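Local coordinates for MdbA protein (Corynebacterium matruchotii ATCC 14266, PDB 6BO0) that is a thiol-disulfide oxidoreductase of the DsbA family that probably introduces disulfide bonds into proteins exported by this actinobacterium, at residues D172-G175 / P180-F183; K39-Y44 / A193-Q198; V146-I149 / T153-D156; T95-I100 / W110-M115. All blocks are in the same frame, centred on the assembly; numbering follows the deposited sequence.

Contact 1: residues D172-G175 / P180-F183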
loop_
_atom_site.group_PDB
_atom_site.type_symbol
_atom_site.label_atom_id
_atom_site.label_comp_id
_atom_site.label_asym_id
_atom_site.label_seq_id
_atom_site.Cartn_x
_atom_site.Cartn_y
_atom_site.Cartn_z
ATOM N N ASP A 172 -9.234 13.946 -10.745
ATOM C CA ASP A 172 -9.742 12.842 -11.569
ATOM C C ASP A 172 -11.112 12.358 -11.152
ATOM O O ASP A 172 -11.828 11.736 -11.941
ATOM C CB ASP A 172 -8.811 11.642 -11.460
ATOM C CG ASP A 172 -7.506 11.813 -12.216
ATOM O OD1 ASP A 172 -7.280 12.859 -12.868
ATOM O OD2 ASP A 172 -6.701 10.861 -12.155
ATOM N N GLY A 173 -11.455 12.593 -9.900
ATOM C CA GLY A 173 -12.700 12.170 -9.354
ATOM C C GLY A 173 -13.745 13.240 -9.456
ATOM O O GLY A 173 -13.835 13.969 -10.454
ATOM N N ASP A 174 -14.551 13.281 -8.419
ATOM C CA ASP A 174 -15.652 14.196 -8.271
ATOM C C ASP A 174 -15.310 15.468 -7.454
ATOM O O ASP A 174 -16.179 16.311 -7.211
ATOM C CB ASP A 174 -16.844 13.454 -7.636
ATOM C CG ASP A 174 -16.522 12.880 -6.255
ATOM O OD1 ASP A 174 -15.399 13.086 -5.764
ATOM O OD2 ASP A 174 -17.391 12.196 -5.671
ATOM N N GLY A 175 -14.040 15.604 -7.066
ATOM C CA GLY A 175 -13.540 16.746 -6.286
ATOM C C GLY A 175 -13.373 16.426 -4.804
ATOM O O GLY A 175 -12.649 17.127 -4.086
ATOM N N PRO A 180 -11.484 4.723 0.888
ATOM C CA PRO A 180 -10.811 4.275 -0.324
ATOM C C PRO A 180 -11.525 4.726 -1.585
ATOM O O PRO A 180 -12.741 4.919 -1.579
ATOM C CB PRO A 180 -10.835 2.738 -0.214
ATOM C CG PRO A 180 -12.079 2.473 0.575
ATOM C CD PRO A 180 -12.231 3.634 1.529
ATOM N N ARG A 181 -10.777 4.828 -2.684
ATOM C CA ARG A 181 -11.365 5.097 -4.003
ATOM C C ARG A 181 -10.654 4.242 -5.017
ATOM O O ARG A 181 -9.438 4.083 -4.924
ATOM C CB ARG A 181 -11.205 6.583 -4.394
ATOM C CG ARG A 181 -11.626 7.551 -3.320
ATOM C CD ARG A 181 -13.116 7.678 -3.167
ATOM N NE ARG A 181 -13.646 8.499 -4.244
ATOM C CZ ARG A 181 -13.575 9.822 -4.329
ATOM N NH1 ARG A 181 -13.106 10.558 -3.323
ATOM N NH2 ARG A 181 -14.031 10.422 -5.414
ATOM N N VAL A 182 -11.396 3.694 -5.972
ATOM C CA VAL A 182 -10.844 2.858 -7.019
ATOM C C VAL A 182 -11.283 3.369 -8.365
ATOM O O VAL A 182 -12.469 3.673 -8.566
ATOM C CB VAL A 182 -11.285 1.387 -6.850
ATOM C CG1 VAL A 182 -10.738 0.501 -7.958
ATOM C CG2 VAL A 182 -10.873 0.885 -5.480
ATOM N N PHE A 183 -10.312 3.453 -9.275
ATOM C CA PHE A 183 -10.557 3.824 -10.664
ATOM C C PHE A 183 -10.026 2.713 -11.553
ATOM O O PHE A 183 -8.946 2.183 -11.302
ATOM C CB PHE A 183 -9.846 5.135 -11.052
ATOM C CG PHE A 183 -10.350 6.343 -10.341
ATOM C CD1 PHE A 183 -10.101 6.533 -8.988
ATOM C CD2 PHE A 183 -11.029 7.333 -11.032
ATOM C CE1 PHE A 183 -10.576 7.658 -8.346
ATOM C CE2 PHE A 183 -11.490 8.447 -10.392
ATOM C CZ PHE A 183 -11.265 8.616 -9.046
#
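D174 and R181 form a salt bridge across this contact, with R181 NH2 3.0 Å from D174 OD1. The bond is bent, with an N-H...O angle of 137°, and the donor comes from above the carboxylate plane, 56° out of it. Beside the ion pair, F183 points its ring at the backbone where the chain leaves the helix: G173 CA sits at the ring edge, in plane, 3.8 Å from F183 CZ, and D172 O is 3.7 Å from F183 CE2.

The second shell fixes the guanidinium. The R181 chain is bent at chi2 and chi3; NE pairs with E188, and NH1 is hydrogen-bonded to Q176 O and S178 OG. D174 OD1 also accepts from Q176 N, so the loop between the segments is tied to both charged groups. D172 itself pairs with K168 one turn back.

P180 follows a cis peptide bond, as the thioredoxin-fold cis-proline does, and packs on Y51, C52 and L55 of helix 51-68. Strand 181-184 runs antiparallel to strand 39-45, while R181 and F183 both rest on L169 of helix 155-172.

Contact 2: residues K39-Y44 / A193-Q198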
loop_
_atom_site.group_PDB
_atom_site.type_symbol
_atom_site.label_atom_id
_atom_site.label_comp_id
_atom_site.label_asym_id
_atom_site.label_seq_id
_atom_site.Cartn_x
_atom_site.Cartn_y
_atom_site.Cartn_z
ATOM N N LYS A 39 -5.405 -3.377 -17.849
ATOM C CA LYS A 39 -6.148 -2.246 -17.318
ATOM C C LYS A 39 -5.371 -1.589 -16.173
ATOM O O LYS A 39 -4.790 -2.269 -15.348
ATOM C CB LYS A 39 -7.493 -2.726 -16.811
ATOM C CG LYS A 39 -8.439 -3.120 -17.938
ATOM C CD LYS A 39 -9.741 -3.617 -17.365
ATOM C CE LYS A 39 -10.861 -3.611 -18.376
ATOM N NZ LYS A 39 -10.647 -4.571 -19.477
ATOM N N THR A 40 -5.417 -0.272 -16.126
ATOM C CA THR A 40 -4.806 0.478 -15.023
ATOM C C THR A 40 -5.830 0.632 -13.909
ATOM O O THR A 40 -6.899 1.170 -14.130
ATOM C CB THR A 40 -4.312 1.848 -15.510
ATOM O OG1 THR A 40 -3.298 1.646 -16.506
ATOM C CG2 THR A 40 -3.717 2.667 -14.378
ATOM N N VAL A 41 -5.468 0.187 -12.706
ATOM C CA VAL A 41 -6.363 0.250 -11.561
ATOM C C VAL A 41 -5.671 1.138 -10.523
ATOM O O VAL A 41 -4.647 0.769 -9.958
ATOM C CB VAL A 41 -6.687 -1.135 -10.987
ATOM C CG1 VAL A 41 -7.650 -1.008 -9.817
ATOM C CG2 VAL A 41 -7.255 -2.042 -12.074
ATOM N N ASP A 42 -6.239 2.306 -10.271
ATOM C CA ASP A 42 -5.732 3.228 -9.249
ATOM C C ASP A 42 -6.506 3.013 -7.957
ATOM O O ASP A 42 -7.747 3.079 -7.968
ATOM C CB ASP A 42 -5.884 4.675 -9.726
ATOM C CG ASP A 42 -4.979 5.010 -10.891
ATOM O OD1 ASP A 42 -3.752 4.976 -10.720
ATOM O OD2 ASP A 42 -5.482 5.322 -12.002
ATOM N N ILE A 43 -5.778 2.784 -6.865
ATOM C CA ILE A 43 -6.380 2.545 -5.559
ATOM C C ILE A 43 -5.840 3.577 -4.586
ATOM O O ILE A 43 -4.666 3.559 -4.230
ATOM C CB ILE A 43 -6.086 1.124 -5.050
ATOM C CG1 ILE A 43 -6.561 0.096 -6.081
ATOM C CG2 ILE A 43 -6.707 0.904 -3.666
ATOM C CD1 ILE A 43 -6.267 -1.328 -5.696
ATOM N N TYR A 44 -6.713 4.486 -4.178
ATOM C CA TYR A 44 -6.376 5.531 -3.219
ATOM C C TYR A 44 -6.737 5.043 -1.828
ATOM O O TYR A 44 -7.887 4.689 -1.558
ATOM C CB TYR A 44 -7.156 6.807 -3.551
ATOM C CG TYR A 44 -6.774 7.411 -4.899
ATOM C CD1 TYR A 44 -7.363 6.987 -6.070
ATOM C CD2 TYR A 44 -5.818 8.407 -4.982
ATOM C CE1 TYR A 44 -7.025 7.556 -7.280
ATOM C CE2 TYR A 44 -5.469 8.971 -6.168
ATOM C CZ TYR A 44 -6.070 8.539 -7.329
ATOM O OH TYR A 44 -5.689 9.123 -8.511
ATOM N N ALA A 193 -15.761 -2.744 -3.337
ATOM C CA ALA A 193 -15.558 -4.063 -2.756
ATOM C C ALA A 193 -15.593 -5.164 -3.796
ATOM O O ALA A 193 -15.053 -6.244 -3.534
ATOM C CB ALA A 193 -16.607 -4.328 -1.686
ATOM N N THR A 194 -16.229 -4.914 -4.954
ATOM C CA THR A 194 -16.322 -5.912 -6.008
ATOM C C THR A 194 -15.569 -5.485 -7.269
ATOM O O THR A 194 -15.807 -6.033 -8.347
ATOM C CB THR A 194 -17.803 -6.243 -6.331
ATOM O OG1 THR A 194 -18.429 -5.080 -6.870
ATOM C CG2 THR A 194 -18.586 -6.699 -5.088
ATOM N N TRP A 195 -14.621 -4.546 -7.161
ATOM C CA TRP A 195 -13.955 -4.110 -8.384
ATOM C C TRP A 195 -13.273 -5.234 -9.167
ATOM O O TRP A 195 -13.288 -5.194 -10.385
ATOM C CB TRP A 195 -13.020 -2.906 -8.156
ATOM C CG TRP A 195 -11.663 -3.212 -7.574
ATOM C CD1 TRP A 195 -11.266 -3.011 -6.286
ATOM C CD2 TRP A 195 -10.518 -3.765 -8.254
ATOM N NE1 TRP A 195 -9.974 -3.382 -6.114
ATOM C CE2 TRP A 195 -9.486 -3.867 -7.304
ATOM C CE3 TRP A 195 -10.257 -4.183 -9.565
ATOM C CZ2 TRP A 195 -8.225 -4.370 -7.634
ATOM C CZ3 TRP A 195 -9.036 -4.691 -9.879
ATOM C CH2 TRP A 195 -8.023 -4.783 -8.925
ATOM N N PRO A 196 -12.692 -6.253 -8.495
ATOM C CA PRO A 196 -12.033 -7.280 -9.298
ATOM C C PRO A 196 -13.002 -7.986 -10.266
ATOM O O PRO A 196 -12.589 -8.399 -11.346
ATOM C CB PRO A 196 -11.462 -8.226 -8.242
ATOM C CG PRO A 196 -11.137 -7.293 -7.102
ATOM C CD PRO A 196 -12.379 -6.436 -7.066
ATOM N N SER A 197 -14.274 -8.071 -9.894
ATOM C CA SER A 197 -15.272 -8.701 -10.743
ATOM C C SER A 197 -15.559 -7.907 -12.018
ATOM O O SER A 197 -16.256 -8.400 -12.899
ATOM C CB SER A 197 -16.574 -8.949 -9.967
ATOM O OG SER A 197 -17.287 -7.769 -9.696
ATOM N N GLN A 198 -15.073 -6.681 -12.117
ATOM C CA GLN A 198 -15.178 -5.916 -13.386
ATOM C C GLN A 198 -14.171 -6.310 -14.419
ATOM O O GLN A 198 -14.301 -5.923 -15.572
ATOM C CB GLN A 198 -14.984 -4.452 -13.105
ATOM C CG GLN A 198 -15.950 -3.975 -12.074
ATOM C CD GLN A 198 -16.737 -2.782 -12.435
ATOM O OE1 GLN A 198 -16.664 -2.242 -13.556
ATOM N NE2 GLN A 198 -17.508 -2.340 -11.487
#
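V41 meets the indole of W195 over a face: V41 CG1 lies 3.8 Å from the centroid of the six-membered ring and 9° off its normal, a CH-pi contact. The two side chains approach from opposite directions. With CG1 anti to the backbone N (chi1 -179°), the valine sets this methyl over the benzene part of the indole, and its other branch, CG2, comes within 3.9 Å of W195 CZ3. I43 arrives differently, crossing the tryptophan at about a right angle, with its terminal CD1 4.1 Å from W195 CZ2. The opposite indole face is covered from within its own segment by P196 CD, 3.3 Å above the ring plane, so both faces are covered, at different places.

This tight part is buried, and V182 and M63 add to it from strand 181-184 and helix 51-68. The outer part is looser. Q198 is exposed, its CB 6.7 Å from K39 CE, while K39 CE stays 5.0 Å from Q198 O. Near the chain end the turn is held locally instead: T194 O accepts from both S197 N and S197 OG, the hydroxyl at 2.7 Å and in the carbonyl plane.

Between strand and turn the chemistry is thus apolar: dispersion and CH-pi contacts hold the C-terminal segment against this face of the thioredoxin-fold sheet, while the polar bonds of 193-198 are made within the turn and to E191 and K200, not to the strand segment.

Contact 3: residues V146-I149 / T153-D156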
loop_
_atom_site.group_PDB
_atom_site.type_symbol
_atom_site.label_atom_id
_atom_site.label_comp_id
_atom_site.label_asym_id
_atom_site.label_seq_id
_atom_site.Cartn_x
_atom_site.Cartn_y
_atom_site.Cartn_z
ATOM N N VAL A 146 15.488 -1.797 6.293
ATOM C CA VAL A 146 15.155 -1.677 7.701
ATOM C C VAL A 146 15.758 -0.376 8.260
ATOM O O VAL A 146 15.092 0.378 8.956
ATOM C CB VAL A 146 15.641 -2.932 8.462
ATOM C CG1 VAL A 146 15.442 -2.778 9.966
ATOM C CG2 VAL A 146 14.901 -4.179 7.984
ATOM N N LYS A 147 17.044 -0.143 7.952
ATOM C CA LYS A 147 17.690 1.090 8.404
ATOM C C LYS A 147 16.960 2.337 7.874
ATOM O O LYS A 147 16.727 3.286 8.616
ATOM C CB LYS A 147 19.146 1.088 7.959
ATOM C CG LYS A 147 19.938 2.295 8.430
ATOM C CD LYS A 147 21.253 2.437 7.694
ATOM C CE LYS A 147 22.190 1.335 8.068
ATOM N NZ LYS A 147 23.485 1.566 7.385
ATOM N N LYS A 148 16.632 2.343 6.574
ATOM C CA LYS A 148 16.011 3.519 5.993
ATOM C C LYS A 148 14.640 3.772 6.606
ATOM O O LYS A 148 14.223 4.927 6.741
ATOM C CB LYS A 148 15.874 3.378 4.500
ATOM C CG LYS A 148 17.195 3.581 3.768
ATOM C CD LYS A 148 16.925 3.606 2.279
ATOM C CE LYS A 148 18.177 3.614 1.459
ATOM N NZ LYS A 148 17.782 3.872 0.058
ATOM N N ILE A 149 13.888 2.706 6.923
ATOM C CA ILE A 149 12.600 2.907 7.607
ATOM C C ILE A 149 12.824 3.581 8.964
ATOM O O ILE A 149 12.216 4.607 9.291
ATOM C CB ILE A 149 11.842 1.581 7.787
ATOM C CG1 ILE A 149 11.451 0.988 6.423
ATOM C CG2 ILE A 149 10.595 1.818 8.651
ATOM C CD1 ILE A 149 10.913 -0.416 6.486
ATOM N N THR A 153 14.316 7.995 6.171
ATOM C CA THR A 153 15.011 8.480 4.992
ATOM C C THR A 153 14.050 9.026 3.935
ATOM O O THR A 153 14.333 10.034 3.285
ATOM C CB THR A 153 15.946 7.379 4.449
ATOM O OG1 THR A 153 16.863 7.001 5.486
ATOM C CG2 THR A 153 16.686 7.829 3.196
ATOM N N TYR A 154 12.907 8.350 3.771
ATOM C CA TYR A 154 11.927 8.770 2.784
ATOM C C TYR A 154 10.726 9.490 3.378
ATOM O O TYR A 154 9.707 9.661 2.673
ATOM C CB TYR A 154 11.467 7.583 1.939
ATOM C CG TYR A 154 12.561 6.958 1.095
ATOM C CD1 TYR A 154 13.403 7.712 0.281
ATOM C CD2 TYR A 154 12.707 5.596 1.076
ATOM C CE1 TYR A 154 14.367 7.085 -0.511
ATOM C CE2 TYR A 154 13.628 4.966 0.289
ATOM C CZ TYR A 154 14.472 5.706 -0.490
ATOM O OH TYR A 154 15.387 5.046 -1.271
ATOM N N SER A 155 10.786 9.944 4.624
ATOM C CA SER A 155 9.638 10.638 5.197
ATOM C C SER A 155 9.188 11.838 4.412
ATOM O O SER A 155 7.999 12.036 4.169
ATOM C CB SER A 155 9.926 11.025 6.636
ATOM O OG SER A 155 10.029 9.856 7.445
ATOM N N ASP A 156 10.127 12.659 3.981
ATOM C CA ASP A 156 9.756 13.847 3.243
ATOM C C ASP A 156 9.285 13.509 1.828
ATOM O O ASP A 156 8.328 14.105 1.327
ATOM C CB ASP A 156 10.916 14.829 3.258
ATOM C CG ASP A 156 11.135 15.461 4.651
ATOM O OD1 ASP A 156 10.263 15.321 5.548
ATOM O OD2 ASP A 156 12.177 16.108 4.843
HETATM O O HOH W 1 12.196 5.913 5.036
#
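K148 sends CG anti to its own carbonyl carbon (chi1 -76°) and runs extended beyond it, while Y154, with chi1 at -64°, turns its ring back toward the lysine; together these torsions bring K148 NZ to 3.0 Å from Y154 OH, where the ammonium donates a hydrogen bond. The setting is two consecutive helices joined by a short turn: helix 143-151 ends, and Y154 occupies the N-cap position of helix 155-172.

Two levels of contact can be separated. At the backbone, T153 N donates to K148 O at 3.1 Å, with an N-H...O angle of 159° and the donor in the carbonyl plane. The same carbonyl oxygen receives a hydrogen from a water, and that water accepts from Y154 N, so both backbone amides entering the second helix are connected to K148 O, one directly and one through solvent.

Above the backbone, the aliphatic part of K148 packs against its neighbours. Its CG lies 3.8 Å from T153 OG1, and its CD is 4.1 Å from Y154 CE2, the chain crossing the phenol obliquely. At the polar end, D103 of helix 89-103 completes the arrangement: OD2 forms a salt bridge with K148 NZ and OD1 is hydrogen-bonded to Y154 OH. One carboxylate therefore bridges the ammonium and the hydroxyl, one oxygen to each, and its negative charge probably helps to balance the ammonium at this surface site.

The bridging water sits 2.8 Å from K148 O and equally 2.8 Å from Y154 N.

Contact 4: residues T95-I100 / W110-M115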
loop_
_atom_site.group_PDB
_atom_site.type_symbol
_atom_site.label_atom_id
_atom_site.label_comp_id
_atom_site.label_asym_id
_atom_site.label_seq_id
_atom_site.Cartn_x
_atom_site.Cartn_y
_atom_site.Cartn_z
ATOM N N THR A 95 5.197 5.844 5.077
ATOM C CA THR A 95 6.629 5.961 4.794
ATOM C C THR A 95 7.303 4.605 4.814
ATOM O O THR A 95 8.143 4.288 3.974
ATOM C CB THR A 95 7.283 6.926 5.805
ATOM O OG1 THR A 95 6.790 8.242 5.591
ATOM C CG2 THR A 95 8.784 6.970 5.634
ATOM N N ALA A 96 6.987 3.809 5.831
ATOM C CA ALA A 96 7.595 2.489 5.916
ATOM C C ALA A 96 7.266 1.627 4.698
ATOM O O ALA A 96 8.162 1.030 4.100
ATOM C CB ALA A 96 7.151 1.780 7.183
ATOM N N ALA A 97 5.988 1.571 4.329
ATOM C CA ALA A 97 5.592 0.770 3.186
ATOM C C ALA A 97 6.208 1.288 1.889
ATOM O O ALA A 97 6.617 0.496 1.028
ATOM C CB ALA A 97 4.084 0.709 3.076
ATOM N N TYR A 98 6.300 2.616 1.754
ATOM C CA TYR A 98 6.888 3.237 0.569
ATOM C C TYR A 98 8.354 2.893 0.430
ATOM O O TYR A 98 8.858 2.651 -0.667
ATOM C CB TYR A 98 6.692 4.758 0.625
ATOM C CG TYR A 98 7.361 5.508 -0.481
ATOM C CD1 TYR A 98 6.789 5.587 -1.739
ATOM C CD2 TYR A 98 8.590 6.128 -0.275
ATOM C CE1 TYR A 98 7.428 6.245 -2.776
ATOM C CE2 TYR A 98 9.227 6.786 -1.301
ATOM C CZ TYR A 98 8.630 6.846 -2.552
ATOM O OH TYR A 98 9.268 7.524 -3.569
ATOM N N THR A 99 9.053 2.878 1.549
ATOM C CA THR A 99 10.475 2.539 1.573
ATOM C C THR A 99 10.689 1.122 1.042
ATOM O O THR A 99 11.599 0.860 0.237
ATOM C CB THR A 99 11.035 2.653 3.003
ATOM O OG1 THR A 99 10.816 3.968 3.505
ATOM C CG2 THR A 99 12.518 2.353 3.049
ATOM N N ILE A 100 9.827 0.201 1.487
ATOM C CA ILE A 100 9.898 -1.172 0.995
ATOM C C ILE A 100 9.547 -1.225 -0.507
ATOM O O ILE A 100 10.213 -1.909 -1.286
ATOM C CB ILE A 100 8.978 -2.089 1.821
ATOM C CG1 ILE A 100 9.396 -2.088 3.290
ATOM C CG2 ILE A 100 8.932 -3.480 1.281
ATOM C CD1 ILE A 100 8.405 -2.741 4.221
ATOM N N TRP A 110 4.171 -6.525 -0.462
ATOM C CA TRP A 110 2.821 -7.056 -0.411
ATOM C C TRP A 110 2.456 -7.526 0.993
ATOM O O TRP A 110 1.384 -7.204 1.524
ATOM C CB TRP A 110 2.706 -8.214 -1.408
ATOM C CG TRP A 110 1.368 -8.829 -1.438
ATOM C CD1 TRP A 110 0.941 -9.916 -0.726
ATOM C CD2 TRP A 110 0.240 -8.371 -2.164
ATOM N NE1 TRP A 110 -0.382 -10.174 -0.980
ATOM C CE2 TRP A 110 -0.833 -9.239 -1.866
ATOM C CE3 TRP A 110 0.027 -7.328 -3.052
ATOM C CZ2 TRP A 110 -2.086 -9.071 -2.420
ATOM C CZ3 TRP A 110 -1.226 -7.178 -3.602
ATOM C CH2 TRP A 110 -2.252 -8.042 -3.285
ATOM N N ASN A 111 3.349 -8.298 1.593
ATOM C CA ASN A 111 3.093 -8.806 2.930
ATOM C C ASN A 111 3.062 -7.700 3.993
ATOM O O ASN A 111 2.247 -7.741 4.919
ATOM C CB ASN A 111 4.081 -9.909 3.301
ATOM C CG ASN A 111 3.795 -11.201 2.582
ATOM O OD1 ASN A 111 2.671 -11.681 2.612
ATOM N ND2 ASN A 111 4.793 -11.752 1.909
ATOM N N PHE A 112 3.919 -6.690 3.845
ATOM C CA PHE A 112 3.936 -5.567 4.776
ATOM C C PHE A 112 2.655 -4.746 4.662
ATOM O O PHE A 112 2.072 -4.357 5.676
ATOM C CB PHE A 112 5.176 -4.719 4.541
ATOM C CG PHE A 112 5.477 -3.742 5.642
ATOM C CD1 PHE A 112 6.172 -4.138 6.757
ATOM C CD2 PHE A 112 5.087 -2.420 5.549
ATOM C CE1 PHE A 112 6.482 -3.243 7.765
ATOM C CE2 PHE A 112 5.429 -1.507 6.538
ATOM C CZ PHE A 112 6.112 -1.940 7.648
ATOM N N ARG A 113 2.208 -4.508 3.432
ATOM C CA ARG A 113 0.946 -3.785 3.233
ATOM C C ARG A 113 -0.215 -4.553 3.850
ATOM O O ARG A 113 -1.078 -3.965 4.515
ATOM C CB ARG A 113 0.710 -3.516 1.746
ATOM C CG ARG A 113 -0.648 -2.929 1.437
ATOM C CD ARG A 113 -0.818 -2.561 -0.016
ATOM N NE ARG A 113 -2.189 -2.118 -0.289
ATOM C CZ ARG A 113 -3.211 -2.919 -0.565
ATOM N NH1 ARG A 113 -3.050 -4.223 -0.675
ATOM N NH2 ARG A 113 -4.423 -2.400 -0.706
ATOM N N THR A 114 -0.263 -5.855 3.611
ATOM C CA THR A 114 -1.311 -6.687 4.201
ATOM C C THR A 114 -1.288 -6.588 5.722
ATOM O O THR A 114 -2.328 -6.434 6.373
ATOM C CB THR A 114 -1.202 -8.138 3.756
ATOM O OG1 THR A 114 -1.347 -8.203 2.334
ATOM C CG2 THR A 114 -2.269 -9.009 4.433
ATOM N N MET A 115 -0.100 -6.697 6.294
ATOM C CA MET A 115 0.043 -6.595 7.728
ATOM C C MET A 115 -0.473 -5.256 8.247
ATOM O O MET A 115 -1.218 -5.202 9.214
ATOM C CB MET A 115 1.505 -6.862 8.105
ATOM C CG MET A 115 1.830 -6.725 9.579
ATOM S SD MET A 115 2.034 -5.060 10.187
ATOM C CE MET A 115 3.505 -4.531 9.302
#
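F112 projects from helix 106-118 toward helix 89-103, and I100 crosses it at about a right angle. I100 CD1 stands over one face of the phenyl ring, 3.6 Å from its centroid and 18° off the normal, a CH-pi contact. The methyl is shifted toward the root of the ring, where its approach to F112 CG, 3.4 Å, is close. With CG anti to the backbone N (chi1 -166°), F112 extends toward helix 89-103.

M115, one turn along the same helix, lays its CE on the opposite face, 3.6 Å above the ring plane. The phenyl is thereby held between an isoleucine methyl and a methionine methyl, both offset toward the rim. A96 CB meets the outer part obliquely, 3.8 Å from F112 CE2; A97 CB is 4.1 Å from F112 CD2, nearer the root.

The two helices are an antiparallel pair in the helical part inserted in the thioredoxin fold, as in DsbA relatives; their short-segment axes lie at 167°, 9.8 Å apart at closest approach. The small A96 and A97 let the ring reach the neighbouring backbone, and A97 N lies 3.8 Å from F112 CE2. I149 of helix 143-151 packs on A96, while R113 is directed elsewhere, to E45 and D60.

Joining the helices is an interface of apolar side chains, with one backbone N near the ring, dependent on shape and dispersion, the guanidinium of R113 being paired outside it.

Overall arrangement
Contacts 1 and 2 share the central sheet: strands 181-184 and 39-45 are antiparallel neighbours, with R181 O 2.9 Å from Y44 N and F183 O 2.9 Å from D42 N, both probable hydrogen bonds. Contacts 3 and 4 form a second pair in the helical part, their centres 12 Å apart; I149 CG2 touches A96 CB at 3.7 Å. Contact 2 lies on the other side of the chain's centre from contact 3, about 29 Å between centres, whereas nearest atoms of contacts 2 and 4 are about 5 Å apart. C49, seen as S-hydroxycysteine, and C52 form the CxxC motif expected of the active site; contact 1 reaches it through its cis-proline.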